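Long-range contact in esterase family protein (Staphylococcus aureus, PDB 7L0A), which probably hydrolyses S-formylglutathione to formate and glutathione, as a serine esterase of the alpha/beta-hydrolase fold: residues T49-H54 / I81-D86. Residues are numbered along the deposited sequence; the frame is centred on the assembly and turned at random.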
ATOM      1  N   THR B  49       7.933  10.941  -7.660  1.00 15.35           N
ATOM      2  CA  THR B  49       8.164   9.576  -7.229  1.00 14.43           C
ATOM      3  C   THR B  49       9.584   9.121  -7.493  1.00 15.93           C
ATOM      4  O   THR B  49      10.103   9.301  -8.606  1.00 18.05           O
ATOM      5  CB  THR B  49       7.182   8.639  -7.956  1.00 18.11           C
ATOM      6  OG1 THR B  49       5.832   9.025  -7.669  1.00 17.50           O
ATOM      7  CG2 THR B  49       7.391   7.212  -7.575  1.00 17.47           C
ATOM      8  N   LEU B  50      10.188   8.486  -6.479  1.00 14.67           N
ATOM      9  CA  LEU B  50      11.511   7.890  -6.564  1.00 13.98           C
ATOM     10  C   LEU B  50      11.400   6.379  -6.434  1.00 15.27           C
ATOM     11  O   LEU B  50      10.825   5.876  -5.466  1.00 16.70           O
ATOM     12  CB  LEU B  50      12.422   8.429  -5.459  1.00 15.96           C
ATOM     13  CG  LEU B  50      13.732   7.723  -5.200  1.00 16.05           C
ATOM     14  CD1 LEU B  50      14.620   7.797  -6.465  1.00 14.25           C
ATOM     15  CD2 LEU B  50      14.448   8.272  -3.994  1.00 16.15           C
ATOM     16  N   MET B  51      11.955   5.661  -7.401  1.00 13.66           N
ATOM     17  CA  MET B  51      12.211   4.235  -7.291  1.00 14.30           C
ATOM     18  C   MET B  51      13.589   4.011  -6.673  1.00 14.82           C
ATOM     19  O   MET B  51      14.593   4.480  -7.216  1.00 15.30           O
ATOM     20  CB  MET B  51      12.143   3.593  -8.680  1.00 17.08           C
ATOM     21  CG  MET B  51      12.441   2.084  -8.683  1.00 19.59           C
ATOM     22  SD  MET B  51      11.184   1.041  -7.910  1.00 20.07           S
ATOM     23  CE  MET B  51       9.878   1.141  -9.151  1.00 23.68           C
ATOM     24  N   LEU B  52      13.644   3.317  -5.531  1.00 13.39           N
ATOM     25  CA  LEU B  52      14.883   3.153  -4.778  1.00 13.49           C
ATOM     26  C   LEU B  52      15.252   1.687  -4.669  1.00 15.97           C
ATOM     27  O   LEU B  52      14.443   0.855  -4.251  1.00 17.51           O
ATOM     28  CB  LEU B  52      14.746   3.814  -3.392  1.00 15.57           C
ATOM     29  CG  LEU B  52      15.998   3.739  -2.530  1.00 16.07           C
ATOM     30  CD1 LEU B  52      17.224   4.364  -3.145  1.00 19.51           C
ATOM     31  CD2 LEU B  52      15.690   4.395  -1.181  1.00 18.80           C
ATOM     32  N   LEU B  53      16.479   1.361  -5.090  1.00 14.39           N
ATOM     33  CA  LEU B  53      16.894  -0.026  -5.295  1.00 17.29           C
ATOM     34  C   LEU B  53      18.019  -0.413  -4.346  1.00 16.00           C
ATOM     35  O   LEU B  53      19.118   0.150  -4.403  1.00 17.09           O
ATOM     36  CB  LEU B  53      17.350  -0.223  -6.755  1.00 16.47           C
ATOM     37  CG  LEU B  53      16.303   0.158  -7.788  1.00 18.66           C
ATOM     38  CD1 LEU B  53      16.914   0.090  -9.183  1.00 18.91           C
ATOM     39  CD2 LEU B  53      15.103  -0.754  -7.640  1.00 18.69           C
ATOM     40  N   HIS B  54      17.747  -1.393  -3.489  1.00 15.77           N
ATOM     41  CA  HIS B  54      18.728  -1.800  -2.487  1.00 17.55           C
ATOM     42  C   HIS B  54      19.724  -2.831  -3.064  1.00 17.15           C
ATOM     43  O   HIS B  54      19.522  -3.399  -4.144  1.00 16.25           O
ATOM     44  CB  HIS B  54      18.020  -2.344  -1.246  1.00 14.89           C
ATOM     45  CG  HIS B  54      17.286  -3.637  -1.463  1.00 14.56           C
ATOM     46  ND1 HIS B  54      17.934  -4.837  -1.604  1.00 14.02           N
ATOM     47  CD2 HIS B  54      15.959  -3.920  -1.564  1.00 14.67           C
ATOM     48  CE1 HIS B  54      17.054  -5.807  -1.771  1.00 17.07           C
ATOM     49  NE2 HIS B  54      15.846  -5.282  -1.712  1.00 14.28           N
ATOM     50  N   ILE B  81       9.381   4.441  -3.526  1.00 11.46           N
ATOM     51  CA  ILE B  81       9.020   3.044  -3.737  1.00 12.56           C
ATOM     52  C   ILE B  81      10.273   2.223  -3.489  1.00 14.17           C
ATOM     53  O   ILE B  81      11.294   2.422  -4.159  1.00 14.49           O
ATOM     54  CB  ILE B  81       8.506   2.813  -5.181  1.00 11.46           C
ATOM     55  CG1 ILE B  81       7.610   3.945  -5.636  1.00 14.88           C
ATOM     56  CG2 ILE B  81       7.895   1.423  -5.323  1.00 14.90           C
ATOM     57  CD1 ILE B  81       6.314   4.075  -4.817  1.00 16.20           C
ATOM     58  N   MET B  82      10.204   1.285  -2.544  1.00 13.25           N
ATOM     59  CA  MET B  82      11.338   0.442  -2.188  1.00 13.10           C
ATOM     60  C   MET B  82      10.930  -1.014  -2.362  1.00 14.18           C
ATOM     61  O   MET B  82      10.422  -1.635  -1.418  1.00 13.75           O
ATOM     62  CB  MET B  82      11.773   0.757  -0.741  1.00 14.16           C
ATOM     63  CG  MET B  82      12.490   2.117  -0.627  1.00 13.85           C
ATOM     64  SD  MET B  82      12.449   2.913   1.016  1.00 19.37           S
ATOM     65  CE  MET B  82      10.769   3.467   1.059  1.00 20.67           C
ATOM     66  N   PRO B  83      11.185  -1.617  -3.515  1.00 13.18           N
ATOM     67  CA  PRO B  83      10.837  -3.025  -3.687  1.00 15.59           C
ATOM     68  C   PRO B  83      11.867  -3.956  -3.093  1.00 18.08           C
ATOM     69  O   PRO B  83      13.069  -3.670  -3.073  1.00 17.20           O
ATOM     70  CB  PRO B  83      10.811  -3.209  -5.216  1.00 15.04           C
ATOM     71  CG  PRO B  83      11.761  -2.178  -5.723  1.00 17.38           C
ATOM     72  CD  PRO B  83      11.622  -0.984  -4.772  1.00 14.25           C
ATOM     73  N   ASN B  84      11.383  -5.113  -2.638  1.00 17.38           N
ATOM     74  CA  ASN B  84      12.300  -6.199  -2.329  1.00 17.20           C
ATOM     75  C   ASN B  84      12.880  -6.781  -3.618  1.00 17.65           C
ATOM     76  O   ASN B  84      12.165  -7.002  -4.594  1.00 19.30           O
ATOM     77  CB  ASN B  84      11.601  -7.324  -1.584  1.00 17.56           C
ATOM     78  CG  ASN B  84      12.523  -8.471  -1.278  1.00 22.48           C
ATOM     79  OD1 ASN B  84      13.405  -8.367  -0.426  1.00 22.42           O
ATOM     80  ND2 ASN B  84      12.366  -9.575  -2.019  1.00 23.46           N
ATOM     81  N   VAL B  85      14.183  -7.043  -3.605  1.00 17.12           N
ATOM     82  CA  VAL B  85      14.862  -7.662  -4.737  1.00 17.15           C
ATOM     83  C   VAL B  85      15.523  -8.955  -4.261  1.00 17.88           C
ATOM     84  O   VAL B  85      16.380  -8.935  -3.363  1.00 21.50           O
ATOM     85  CB  VAL B  85      15.884  -6.703  -5.374  1.00 17.20           C
ATOM     86  CG1 VAL B  85      16.567  -7.377  -6.537  1.00 19.08           C
ATOM     87  CG2 VAL B  85      15.220  -5.417  -5.763  1.00 22.39           C
ATOM     88  N   ASP B  86      15.059 -10.075  -4.788  1.00 19.42           N
ATOM     89  CA  ASP B  86      15.661 -11.366  -4.461  1.00 22.55           C
ATOM     90  C   ASP B  86      16.933 -11.575  -5.283  1.00 19.10           C
ATOM     91  O   ASP B  86      17.017 -11.143  -6.440  1.00 21.30           O
ATOM     92  CB  ASP B  86      14.704 -12.516  -4.761  1.00 29.35           C
ATOM     93  CG  ASP B  86      13.545 -12.586  -3.789  1.00 44.01           C
ATOM     94  OD1 ASP B  86      13.720 -12.168  -2.616  1.00 42.13           O
ATOM     95  OD2 ASP B  86      12.467 -13.067  -4.200  1.00 49.03           O
TER
HETATM   96  O   HOH W   1      14.676  -1.528  -3.042  1.00 23.97           O
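A water is gripped by three backbone groups where the strands 49-53 and 79-83 part: it donates to O of L52 and to O of P83, each 2.7 Å away, and accepts from N of H54. P83, a proline, has no N-H to offer O of L52, and the strands then diverge, so the water bridges both O atoms and N of H54. Before that point the strands run parallel, the short segments turned 25° against each other, with N of I81 bonded to O of L50 at 2.8 Å and N of L52 to O of I81 at 2.9 Å. P83 instead lays its CD 3.4 Å from O of L52.

Beyond the water, the H54 side chain spans the widening gap. Its chi1 of 67° tucks CG over the backbone, between N and C, and swings the imidazole toward residues 83-85, where NE2 accepts the N-H of V85 at 3.1 Å. The bond is bent, and its donor lies 31° out of the ring plane, while CA of N84 meets the ring edge. CB of V85 lies beside CE1 of H54.

On one face of the sheet, the unbranched M51 chain, bent at chi2 and chi3, lays SD 3.8 Å from CD of P83; CD2 of L53 comes near CG of the same ring. On the other, L52 and M82 run alongside each other, CB of L52 4.0 Å from CG of M82.

The end of strand 49-53 lies beside the predicted active site, the H54 side chain about 8 Å from that of the predicted nucleophile S129. This is the interior of the alpha/beta-hydrolase sheet: strand 123-128, leading to S129, flanks 49-53, and antiparallel strand 24-32 flanks 79-83. Helix 99-113 covers L53, I81 and V85, while helix 62-66 packs on L52 and M82.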